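PDB 4C2L: endo-xylogalacturonan hydrolase A from Aspergillus tubingensis, which hydrolyses the xylose-substituted galacturonan backbone of xylogalacturonan, a component of the hairy regions of pectin, as a secreted glycoside hydrolase of family 28. Local coordinates for residues 117-125 with 177-188; 267-276 with 300-311. All blocks are in the same frame, centred on the assembly; numbering follows the deposited sequence.

Contact 1: 117-125 with 177-188; sequences GQDAWDLFA and ANSKSDNPPKNT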
loop_
_atom_site.group_PDB
_atom_site.type_symbol
_atom_site.label_atom_id
_atom_site.label_comp_id
_atom_site.label_asym_id
_atom_site.label_seq_id
_atom_site.Cartn_x
_atom_site.Cartn_y
_atom_site.Cartn_z
ATOM N N GLY A 117 -2.690 -8.488 -14.765
ATOM C CA GLY A 117 -2.463 -9.388 -13.647
ATOM C C GLY A 117 -3.326 -10.631 -13.571
ATOM O O GLY A 117 -3.103 -11.465 -12.708
ATOM N N GLN A 118 -4.320 -10.765 -14.450
ATOM C CA GLN A 118 -5.298 -11.863 -14.292
ATOM C C GLN A 118 -4.628 -13.231 -14.204
ATOM O O GLN A 118 -4.956 -14.033 -13.324
ATOM C CB GLN A 118 -6.312 -11.885 -15.451
ATOM C CG GLN A 118 -7.431 -12.901 -15.226
ATOM C CD GLN A 118 -8.379 -12.496 -14.096
ATOM O OE1 GLN A 118 -8.895 -11.372 -14.073
ATOM N NE2 GLN A 118 -8.609 -13.406 -13.151
ATOM N N ASP A 119 -3.717 -13.506 -15.133
ATOM C CA ASP A 119 -3.078 -14.818 -15.150
ATOM C C ASP A 119 -2.323 -15.084 -13.847
ATOM O O ASP A 119 -2.359 -16.201 -13.324
ATOM C CB ASP A 119 -2.136 -14.959 -16.346
ATOM C CG ASP A 119 -2.873 -15.103 -17.664
ATOM O OD1 ASP A 119 -4.124 -15.162 -17.682
ATOM O OD2 ASP A 119 -2.180 -15.139 -18.699
ATOM N N ALA A 120 -1.649 -14.057 -13.336
ATOM C CA ALA A 120 -0.918 -14.167 -12.077
ATOM C C ALA A 120 -1.877 -14.462 -10.933
ATOM O O ALA A 120 -1.575 -15.288 -10.067
ATOM C CB ALA A 120 -0.116 -12.900 -11.804
ATOM N N TRP A 121 -3.037 -13.800 -10.911
ATOM C CA TRP A 121 -3.974 -14.063 -9.807
ATOM C C TRP A 121 -4.497 -15.467 -9.851
ATOM O O TRP A 121 -4.675 -16.102 -8.822
ATOM C CB TRP A 121 -5.151 -13.096 -9.814
ATOM C CG TRP A 121 -4.751 -11.655 -9.823
ATOM C CD1 TRP A 121 -3.613 -11.074 -9.254
ATOM C CD2 TRP A 121 -5.491 -10.547 -10.433
ATOM N NE1 TRP A 121 -3.604 -9.713 -9.487
ATOM C CE2 TRP A 121 -4.712 -9.341 -10.179
ATOM C CE3 TRP A 121 -6.688 -10.447 -11.160
ATOM C CZ2 TRP A 121 -5.119 -8.085 -10.642
ATOM C CZ3 TRP A 121 -7.096 -9.182 -11.604
ATOM C CH2 TRP A 121 -6.335 -8.028 -11.350
ATOM N N ASP A 122 -4.756 -15.967 -11.053
ATOM C CA ASP A 122 -5.288 -17.321 -11.197
ATOM C C ASP A 122 -4.239 -18.371 -10.864
ATOM O O ASP A 122 -4.546 -19.375 -10.212
ATOM C CB ASP A 122 -5.838 -17.527 -12.612
ATOM C CG ASP A 122 -7.094 -16.698 -12.877
ATOM O OD1 ASP A 122 -7.919 -16.488 -11.975
ATOM O OD2 ASP A 122 -7.274 -16.290 -14.024
ATOM N N LEU A 123 -2.996 -18.131 -11.281
ATOM C CA LEU A 123 -1.893 -19.030 -10.937
ATOM C C LEU A 123 -1.642 -19.038 -9.429
ATOM O O LEU A 123 -1.545 -20.095 -8.817
ATOM C CB LEU A 123 -0.619 -18.648 -11.690
ATOM C CG LEU A 123 0.615 -19.526 -11.471
ATOM C CD1 LEU A 123 0.305 -21.001 -11.708
ATOM C CD2 LEU A 123 1.724 -19.063 -12.410
ATOM N N PHE A 124 -1.565 -17.852 -8.833
ATOM C CA PHE A 124 -1.359 -17.767 -7.389
ATOM C C PHE A 124 -2.483 -18.477 -6.612
ATOM O O PHE A 124 -2.237 -19.079 -5.576
ATOM C CB PHE A 124 -1.283 -16.311 -6.962
ATOM C CG PHE A 124 -1.039 -16.138 -5.499
ATOM C CD1 PHE A 124 0.215 -16.417 -4.974
ATOM C CD2 PHE A 124 -2.065 -15.736 -4.643
ATOM C CE1 PHE A 124 0.460 -16.267 -3.619
ATOM C CE2 PHE A 124 -1.825 -15.593 -3.286
ATOM C CZ PHE A 124 -0.558 -15.868 -2.778
ATOM N N ALA A 125 -3.714 -18.384 -7.113
ATOM C CA ALA A 125 -4.866 -19.018 -6.459
ATOM C C ALA A 125 -4.697 -20.536 -6.360
ATOM O O ALA A 125 -5.082 -21.130 -5.355
ATOM C CB ALA A 125 -6.158 -18.668 -7.194
ATOM N N ALA A 177 -7.764 -2.978 -9.331
ATOM C CA ALA A 177 -7.520 -4.382 -9.636
ATOM C C ALA A 177 -8.866 -5.081 -9.557
ATOM O O ALA A 177 -9.485 -5.091 -8.487
ATOM C CB ALA A 177 -6.546 -4.975 -8.621
ATOM N N ASN A 178 -9.327 -5.626 -10.691
ATOM C CA ASN A 178 -10.597 -6.347 -10.772
ATOM C C ASN A 178 -10.413 -7.642 -11.530
ATOM O O ASN A 178 -9.957 -7.624 -12.668
ATOM C CB ASN A 178 -11.649 -5.495 -11.485
ATOM C CG ASN A 178 -12.058 -4.288 -10.663
ATOM O OD1 ASN A 178 -11.557 -3.185 -10.890
ATOM N ND2 ASN A 178 -12.919 -4.499 -9.671
ATOM N N SER A 179 -10.745 -8.750 -10.880
ATOM C CA SER A 179 -10.632 -10.066 -11.492
ATOM C C SER A 179 -11.840 -10.368 -12.367
ATOM O O SER A 179 -12.964 -10.059 -12.007
ATOM C CB SER A 179 -10.555 -11.139 -10.413
ATOM O OG SER A 179 -10.472 -12.418 -11.028
ATOM N N LYS A 180 -11.580 -10.977 -13.515
ATOM C CA LYS A 180 -12.628 -11.451 -14.416
ATOM C C LYS A 180 -13.136 -12.846 -14.034
ATOM O O LYS A 180 -14.044 -13.389 -14.681
ATOM C CB LYS A 180 -12.078 -11.449 -15.840
ATOM C CG LYS A 180 -11.929 -10.046 -16.402
ATOM C CD LYS A 180 -11.489 -10.059 -17.859
ATOM C CE LYS A 180 -10.021 -9.699 -18.021
ATOM N NZ LYS A 180 -9.691 -8.310 -17.557
ATOM N N SER A 181 -12.556 -13.428 -12.989
ATOM C CA SER A 181 -12.962 -14.763 -12.541
ATOM C C SER A 181 -13.355 -14.718 -11.073
ATOM O O SER A 181 -13.539 -13.639 -10.514
ATOM C CB SER A 181 -11.831 -15.771 -12.757
ATOM O OG SER A 181 -10.763 -15.566 -11.864
ATOM N N ASP A 182 -13.449 -15.892 -10.460
ATOM C CA ASP A 182 -13.788 -16.008 -9.048
ATOM C C ASP A 182 -12.558 -15.889 -8.168
ATOM O O ASP A 182 -12.681 -15.828 -6.950
ATOM C CB ASP A 182 -14.458 -17.350 -8.778
ATOM C CG ASP A 182 -15.761 -17.510 -9.536
ATOM O OD1 ASP A 182 -16.710 -16.765 -9.204
ATOM O OD2 ASP A 182 -15.827 -18.368 -10.458
ATOM N N ASN A 183 -11.377 -15.890 -8.780
ATOM C CA ASN A 183 -10.141 -15.717 -8.015
ATOM C C ASN A 183 -9.885 -14.239 -7.792
ATOM O O ASN A 183 -9.796 -13.486 -8.751
ATOM C CB ASN A 183 -8.959 -16.341 -8.747
ATOM C CG ASN A 183 -9.063 -17.850 -8.822
ATOM O OD1 ASN A 183 -9.452 -18.497 -7.853
ATOM N ND2 ASN A 183 -8.680 -18.406 -9.948
ATOM N N PRO A 184 -9.759 -13.820 -6.517
ATOM C CA PRO A 184 -9.558 -12.394 -6.249
ATOM C C PRO A 184 -8.141 -11.917 -6.579
ATOM O O PRO A 184 -7.209 -12.741 -6.706
ATOM C CB PRO A 184 -9.832 -12.259 -4.742
ATOM C CG PRO A 184 -9.716 -13.631 -4.186
ATOM C CD PRO A 184 -9.778 -14.643 -5.292
ATOM N N PRO A 185 -7.976 -10.596 -6.749
ATOM C CA PRO A 185 -6.645 -10.025 -6.994
ATOM C C PRO A 185 -5.868 -9.935 -5.669
ATOM O O PRO A 185 -5.731 -8.860 -5.088
ATOM C CB PRO A 185 -6.954 -8.642 -7.558
ATOM C CG PRO A 185 -8.321 -8.295 -7.051
ATOM C CD PRO A 185 -9.051 -9.590 -6.840
ATOM N N LYS A 186 -5.371 -11.078 -5.204
ATOM C CA LYS A 186 -4.721 -11.168 -3.890
ATOM C C LYS A 186 -3.475 -10.285 -3.789
ATOM O O LYS A 186 -2.717 -10.177 -4.744
ATOM C CB LYS A 186 -4.288 -12.608 -3.617
ATOM C CG LYS A 186 -5.420 -13.582 -3.376
ATOM C CD LYS A 186 -6.091 -13.351 -2.043
ATOM C CE LYS A 186 -6.997 -14.529 -1.701
ATOM N NZ LYS A 186 -7.691 -14.295 -0.397
ATOM N N ASN A 187 -3.272 -9.679 -2.619
ATOM C CA ASN A 187 -2.028 -8.964 -2.307
ATOM C C ASN A 187 -1.767 -7.786 -3.235
ATOM O O ASN A 187 -0.614 -7.459 -3.505
ATOM C CB ASN A 187 -0.840 -9.938 -2.333
ATOM C CG ASN A 187 -1.080 -11.161 -1.464
ATOM O OD1 ASN A 187 -1.269 -12.267 -1.973
ATOM N ND2 ASN A 187 -1.088 -10.961 -0.136
ATOM N N THR A 188 -2.841 -7.165 -3.721
ATOM C CA THR A 188 -2.710 -5.993 -4.575
ATOM C C THR A 188 -2.622 -4.715 -3.738
ATOM O O THR A 188 -3.398 -3.777 -3.938
ATOM C CB THR A 188 -3.832 -5.925 -5.627
ATOM O OG1 THR A 188 -5.101 -6.197 -5.009
ATOM C CG2 THR A 188 -3.549 -6.972 -6.732
HETATM O O HOH W 1 -8.519 -8.895 -15.069
HETATM O O HOH W 2 -5.921 -15.143 -6.518
#

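Contact 2: 267-276 with 300-311; sequences IKTYPSGGDH and IQSCYGEDDDYC. With SO4 (sulfate ion), chain E; SO4 (sulfate ion), chain H.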
loop_
_atom_site.group_PDB
_atom_site.type_symbol
_atom_site.label_atom_id
_atom_site.label_comp_id
_atom_site.label_asym_id
_atom_site.label_seq_id
_atom_site.Cartn_x
_atom_site.Cartn_y
_atom_site.Cartn_z
ATOM N N ILE A 267 -3.036 -1.426 13.190
ATOM C CA ILE A 267 -1.635 -1.723 13.476
ATOM C C ILE A 267 -1.509 -3.231 13.660
ATOM O O ILE A 267 -2.332 -3.832 14.358
ATOM C CB ILE A 267 -1.165 -0.996 14.763
ATOM C CG1 ILE A 267 -1.293 0.526 14.572
ATOM C CG2 ILE A 267 0.294 -1.369 15.075
ATOM C CD1 ILE A 267 -1.101 1.343 15.837
ATOM N N LYS A 268 -0.491 -3.847 13.044
ATOM C CA LYS A 268 -0.298 -5.291 13.154
ATOM C C LYS A 268 1.140 -5.581 13.514
ATOM O O LYS A 268 2.049 -5.205 12.783
ATOM C CB LYS A 268 -0.540 -6.020 11.826
ATOM C CG LYS A 268 -1.752 -5.634 11.026
ATOM C CD LYS A 268 -2.003 -6.678 9.935
ATOM C CE LYS A 268 -0.873 -6.769 8.926
ATOM N NZ LYS A 268 -1.344 -7.304 7.607
ATOM N N THR A 269 1.360 -6.268 14.630
ATOM C CA THR A 269 2.726 -6.621 15.006
ATOM C C THR A 269 2.783 -8.098 15.376
ATOM O O THR A 269 1.825 -8.657 15.886
ATOM C CB THR A 269 3.246 -5.758 16.179
ATOM O OG1 THR A 269 2.378 -5.907 17.313
ATOM C CG2 THR A 269 3.286 -4.268 15.780
ATOM N N TYR A 270 3.930 -8.717 15.121
ATOM C CA TYR A 270 4.166 -10.088 15.535
ATOM C C TYR A 270 4.368 -10.142 17.047
ATOM O O TYR A 270 4.842 -9.185 17.645
ATOM C CB TYR A 270 5.413 -10.630 14.844
ATOM C CG TYR A 270 5.150 -11.104 13.432
ATOM C CD1 TYR A 270 5.180 -10.212 12.354
ATOM C CD2 TYR A 270 4.889 -12.452 13.172
ATOM C CE1 TYR A 270 4.937 -10.652 11.051
ATOM C CE2 TYR A 270 4.651 -12.897 11.877
ATOM C CZ TYR A 270 4.681 -11.997 10.827
ATOM O OH TYR A 270 4.445 -12.457 9.544
ATOM N N PRO A 271 4.001 -11.266 17.667
ATOM C CA PRO A 271 4.318 -11.416 19.093
ATOM C C PRO A 271 5.802 -11.729 19.287
ATOM O O PRO A 271 6.574 -11.692 18.322
ATOM C CB PRO A 271 3.456 -12.606 19.501
ATOM C CG PRO A 271 3.393 -13.433 18.255
ATOM C CD PRO A 271 3.222 -12.405 17.152
ATOM N N SER A 272 6.212 -12.031 20.521
ATOM C CA SER A 272 7.606 -12.383 20.763
ATOM C C SER A 272 7.849 -13.868 20.454
ATOM O O SER A 272 6.977 -14.548 19.909
ATOM C CB SER A 272 8.009 -12.057 22.203
ATOM O OG SER A 272 7.168 -12.746 23.112
ATOM N N GLY A 273 9.037 -14.359 20.790
ATOM C CA GLY A 273 9.376 -15.766 20.551
ATOM C C GLY A 273 9.944 -15.999 19.164
ATOM O O GLY A 273 9.886 -15.127 18.290
ATOM N N GLY A 274 10.515 -17.183 18.960
ATOM C CA GLY A 274 11.091 -17.540 17.674
ATOM C C GLY A 274 12.092 -16.514 17.194
ATOM O O GLY A 274 12.952 -16.070 17.954
ATOM N N ASP A 275 11.967 -16.124 15.931
ATOM C CA ASP A 275 12.872 -15.160 15.327
ATOM C C ASP A 275 12.269 -13.760 15.293
ATOM O O ASP A 275 12.839 -12.856 14.686
ATOM C CB ASP A 275 13.235 -15.600 13.906
ATOM C CG ASP A 275 14.187 -16.783 13.888
ATOM O OD1 ASP A 275 14.668 -17.189 14.973
ATOM O OD2 ASP A 275 14.462 -17.301 12.786
ATOM N N HIS A 276 11.126 -13.587 15.947
ATOM C CA HIS A 276 10.427 -12.300 15.911
ATOM C C HIS A 276 11.219 -11.253 16.613
ATOM O O HIS A 276 11.925 -11.544 17.575
ATOM C CB HIS A 276 9.050 -12.398 16.547
ATOM C CG HIS A 276 8.168 -13.462 15.943
ATOM N ND1 HIS A 276 8.084 -13.668 14.610
ATOM C CD2 HIS A 276 7.309 -14.376 16.536
ATOM C CE1 HIS A 276 7.232 -14.685 14.368
ATOM N NE2 HIS A 276 6.750 -15.110 15.546
ATOM N N ILE A 300 -6.136 -3.272 16.367
ATOM C CA ILE A 300 -4.763 -3.522 16.738
ATOM C C ILE A 300 -4.598 -5.020 16.891
ATOM O O ILE A 300 -5.335 -5.671 17.663
ATOM C CB ILE A 300 -4.365 -2.812 18.046
ATOM C CG1 ILE A 300 -4.448 -1.282 17.871
ATOM C CG2 ILE A 300 -2.950 -3.227 18.445
ATOM C CD1 ILE A 300 -4.256 -0.520 19.171
ATOM N N GLN A 301 -3.627 -5.555 16.158
ATOM C CA GLN A 301 -3.263 -6.954 16.245
ATOM C C GLN A 301 -1.882 -7.050 16.842
ATOM O O GLN A 301 -0.948 -6.412 16.351
ATOM C CB GLN A 301 -3.276 -7.603 14.852
ATOM C CG GLN A 301 -4.674 -7.769 14.273
ATOM C CD GLN A 301 -4.627 -8.102 12.793
ATOM O OE1 GLN A 301 -4.471 -9.266 12.415
ATOM N NE2 GLN A 301 -4.737 -7.088 11.955
ATOM N N SER A 302 -1.753 -7.834 17.914
ATOM C CA SER A 302 -0.469 -8.025 18.578
ATOM C C SER A 302 -0.031 -9.490 18.529
ATOM O O SER A 302 1.045 -9.845 19.020
ATOM C CB SER A 302 -0.558 -7.575 20.035
ATOM O OG SER A 302 -1.562 -8.306 20.715
ATOM N N CYS A 303 -0.872 -10.327 17.935
ATOM C CA CYS A 303 -0.594 -11.760 17.810
ATOM C C CYS A 303 -0.552 -12.127 16.318
ATOM O O CYS A 303 -0.963 -13.221 15.911
ATOM C CB CYS A 303 -1.667 -12.560 18.560
ATOM S SG CYS A 303 -1.283 -14.317 18.812
ATOM N N TYR A 304 -0.056 -11.201 15.502
ATOM C CA TYR A 304 -0.034 -11.418 14.062
ATOM C C TYR A 304 0.830 -12.618 13.690
ATOM O O TYR A 304 1.959 -12.749 14.168
ATOM C CB TYR A 304 0.457 -10.178 13.325
ATOM C CG TYR A 304 0.298 -10.299 11.832
ATOM C CD1 TYR A 304 -0.954 -10.143 11.234
ATOM C CD2 TYR A 304 1.395 -10.581 11.019
ATOM C CE1 TYR A 304 -1.105 -10.260 9.864
ATOM C CE2 TYR A 304 1.258 -10.697 9.642
ATOM C CZ TYR A 304 0.006 -10.531 9.077
ATOM O OH TYR A 304 -0.132 -10.639 7.712
ATOM N N GLY A 305 0.286 -13.486 12.840
ATOM C CA GLY A 305 1.035 -14.634 12.323
ATOM C C GLY A 305 1.139 -15.808 13.280
ATOM O O GLY A 305 1.856 -16.767 13.006
ATOM N N GLU A 306 0.438 -15.737 14.407
ATOM C CA GLU A 306 0.483 -16.809 15.407
ATOM C C GLU A 306 -0.906 -17.028 15.998
ATOM O O GLU A 306 -1.839 -16.295 15.670
ATOM C CB GLU A 306 1.519 -16.496 16.500
ATOM C CG GLU A 306 2.918 -16.138 15.989
ATOM C CD GLU A 306 3.738 -17.321 15.485
ATOM O OE1 GLU A 306 3.251 -18.467 15.512
ATOM O OE2 GLU A 306 4.895 -17.111 15.067
ATOM N N ASP A 307 -1.067 -18.055 16.834
ATOM C CA ASP A 307 -2.366 -18.274 17.477
ATOM C C ASP A 307 -2.393 -17.853 18.947
ATOM O O ASP A 307 -1.361 -17.500 19.521
ATOM C CB ASP A 307 -2.878 -19.714 17.281
ATOM C CG ASP A 307 -1.954 -20.770 17.875
ATOM O OD1 ASP A 307 -1.292 -20.528 18.908
ATOM O OD2 ASP A 307 -1.907 -21.877 17.301
ATOM N N ASP A 308 -3.585 -17.894 19.540
ATOM C CA ASP A 308 -3.799 -17.464 20.926
ATOM C C ASP A 308 -2.896 -18.154 21.941
ATOM O O ASP A 308 -2.343 -17.492 22.820
ATOM C CB ASP A 308 -5.273 -17.619 21.323
ATOM C CG ASP A 308 -6.185 -16.653 20.578
ATOM O OD1 ASP A 308 -5.686 -15.899 19.713
ATOM O OD2 ASP A 308 -7.406 -16.639 20.853
ATOM N N ASP A 309 -2.744 -19.474 21.826
ATOM C CA ASP A 309 -1.912 -20.230 22.768
ATOM C C ASP A 309 -0.442 -19.847 22.684
ATOM O O ASP A 309 0.256 -19.813 23.703
ATOM C CB ASP A 309 -2.072 -21.740 22.563
ATOM C CG ASP A 309 -3.410 -22.257 23.065
ATOM O OD1 ASP A 309 -4.090 -21.553 23.845
ATOM O OD2 ASP A 309 -3.783 -23.378 22.670
ATOM N N TYR A 310 0.017 -19.561 21.468
ATOM C CA TYR A 310 1.384 -19.114 21.244
ATOM C C TYR A 310 1.610 -17.776 21.946
ATOM O O TYR A 310 2.648 -17.557 22.585
ATOM C CB TYR A 310 1.676 -18.984 19.743
ATOM C CG TYR A 310 3.086 -18.537 19.456
ATOM C CD1 TYR A 310 3.430 -17.181 19.480
ATOM C CD2 TYR A 310 4.086 -19.466 19.182
ATOM C CE1 TYR A 310 4.727 -16.772 19.232
ATOM C CE2 TYR A 310 5.387 -19.066 18.934
ATOM C CZ TYR A 310 5.700 -17.719 18.959
ATOM O OH TYR A 310 6.990 -17.324 18.712
ATOM N N CYS A 311 0.630 -16.887 21.830
ATOM C CA CYS A 311 0.765 -15.538 22.365
ATOM C C CYS A 311 0.650 -15.483 23.883
ATOM O O CYS A 311 1.200 -14.581 24.516
ATOM C CB CYS A 311 -0.179 -14.568 21.648
ATOM S SG CYS A 311 0.403 -14.302 19.953
HETATM S S SO4 E . 1.993 -8.406 5.830
HETATM O O1 SO4 E . 0.641 -8.745 5.336
HETATM O O2 SO4 E . 2.443 -9.490 6.740
HETATM O O3 SO4 E . 1.871 -7.109 6.512
HETATM O O4 SO4 E . 2.937 -8.348 4.701
HETATM S S SO4 H . -4.319 -9.100 6.658
HETATM O O1 SO4 H . -5.075 -10.367 6.540
HETATM O O2 SO4 H . -3.367 -9.204 7.782
HETATM O O3 SO4 H . -5.288 -8.018 6.937
HETATM O O4 SO4 H . -3.593 -8.786 5.401
HETATM O O HOH W 3 -4.613 -4.369 12.405
HETATM O O HOH W 4 2.971 -7.827 19.104
HETATM O O HOH W 5 0.280 -4.269 17.937
#

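Contact 1: 117-125 with 177-188
The indole of Trp121 lies between the backbone of Gly117 and a proline of loop 177-188: Gly117 O sits over the rim of one face, while Pro185 CB presses on the centre of the opposite one. This is a CH-pi contact, 3.5 Å from Pro185 CB to the centroid of the six-membered ring of Trp121. Asn178 O meets the indole edge near its plane, at 3.4 Å from Trp121 CZ3. Such packing illustrates how a right-handed parallel beta-helix, the fold of family 28, seats a short helix carried by one of its turns against the loop of a later coil. Trp121 has its CG anti to the carbonyl carbon (chi1 -54°), which puts CG beside the backbone N and lays the indole against Pro185.

Beside the apolar contact runs a polar network. The flat amide of Gln118 is gripped at both ends: OE1 takes a nearly straight bond from Lys180 N (2.8 Å), and NE2 gives one to Ser179 OG (3.0 Å) lying exactly in the amide plane. Ser179 and Ser181 each close an ST turn that shapes the loop. Farther along the helix, Asp122 OD1 serves two donors: Ser181 OG comes in on its syn lone pair at 3.0 Å, and Asn183 ND2 approaches on the anti side at 2.9 Å, 32° out of the carboxylate plane.

Contact 2: 267-276 with 300-311
Adjacent coils of the parallel beta-helix are joined here, strand 266-269 pairing with strand 296-301 before both segments leave as long turns. Gln301 N bonds to Ile267 O (2.8 Å), Thr269 N to Gln301 O, and beyond the strand ends Tyr304 N still reaches Thr269 O (3.2 Å). Lys268 and Gln301 run side by side on one face of the sheet.

Tyr304, its CG anti to the backbone N (chi1 -171°), turns its ring toward segment 267-276. Its edge points into the face of Tyr270 in a T-shaped stack, centroids of the two rings 5.2 Å apart and planes at 89°. Lys268 CE makes an off-centre CH-pi contact with the Tyr304 ring, and beyond it the ammonium group meets two sulfates, probably from the crystallisation liquor. NZ of Lys268 bonds O2 of the chain H sulfate at 2.8 Å, but holds the chain E sulfate only weakly. Sulfate is also hydrogen-bonded to Ser239 N and to His233 ND1. His233 and Asp210 are probably active-site residues, the latter about 6 Å from Lys268 between side chains.

In the turns, Pro271 packs on the Cys303-Cys311 disulfide, with its CB 3.5 Å from Cys311 SG. His276 NE2 bonds, in the plane of its ring, to the anti side of Glu306 OE2 (2.8 Å), while Tyr310 OH donates to a lone pair of Ser272 O, in the carbonyl plane, at 3.0 Å. Parallel strands stacked in register from coil to coil, with turns projecting from their ends, are typical of the right-handed beta-helix of family 28.

In the fold
From the N terminus, the chain winds through the first coils of the beta-helix, forms helix 118-126, and then builds further strands before loop 177-188 returns to that helix and closes contact 1. Only after this does contact 2 open: strand 266-269 leads into its turn, another stretch of strands follows, and 300-311 comes back beside it. The two closures are therefore in series, neither nested nor crossed. The centres of contact 1 and contact 2 are about 28 Å apart, and their nearest atoms about 8 Å, without touching. Both approach the probable active site, Asn187 from contact 1 and Lys268 from contact 2 lying near Asp210, so a loop of one coil and a strand of a later one border the same region.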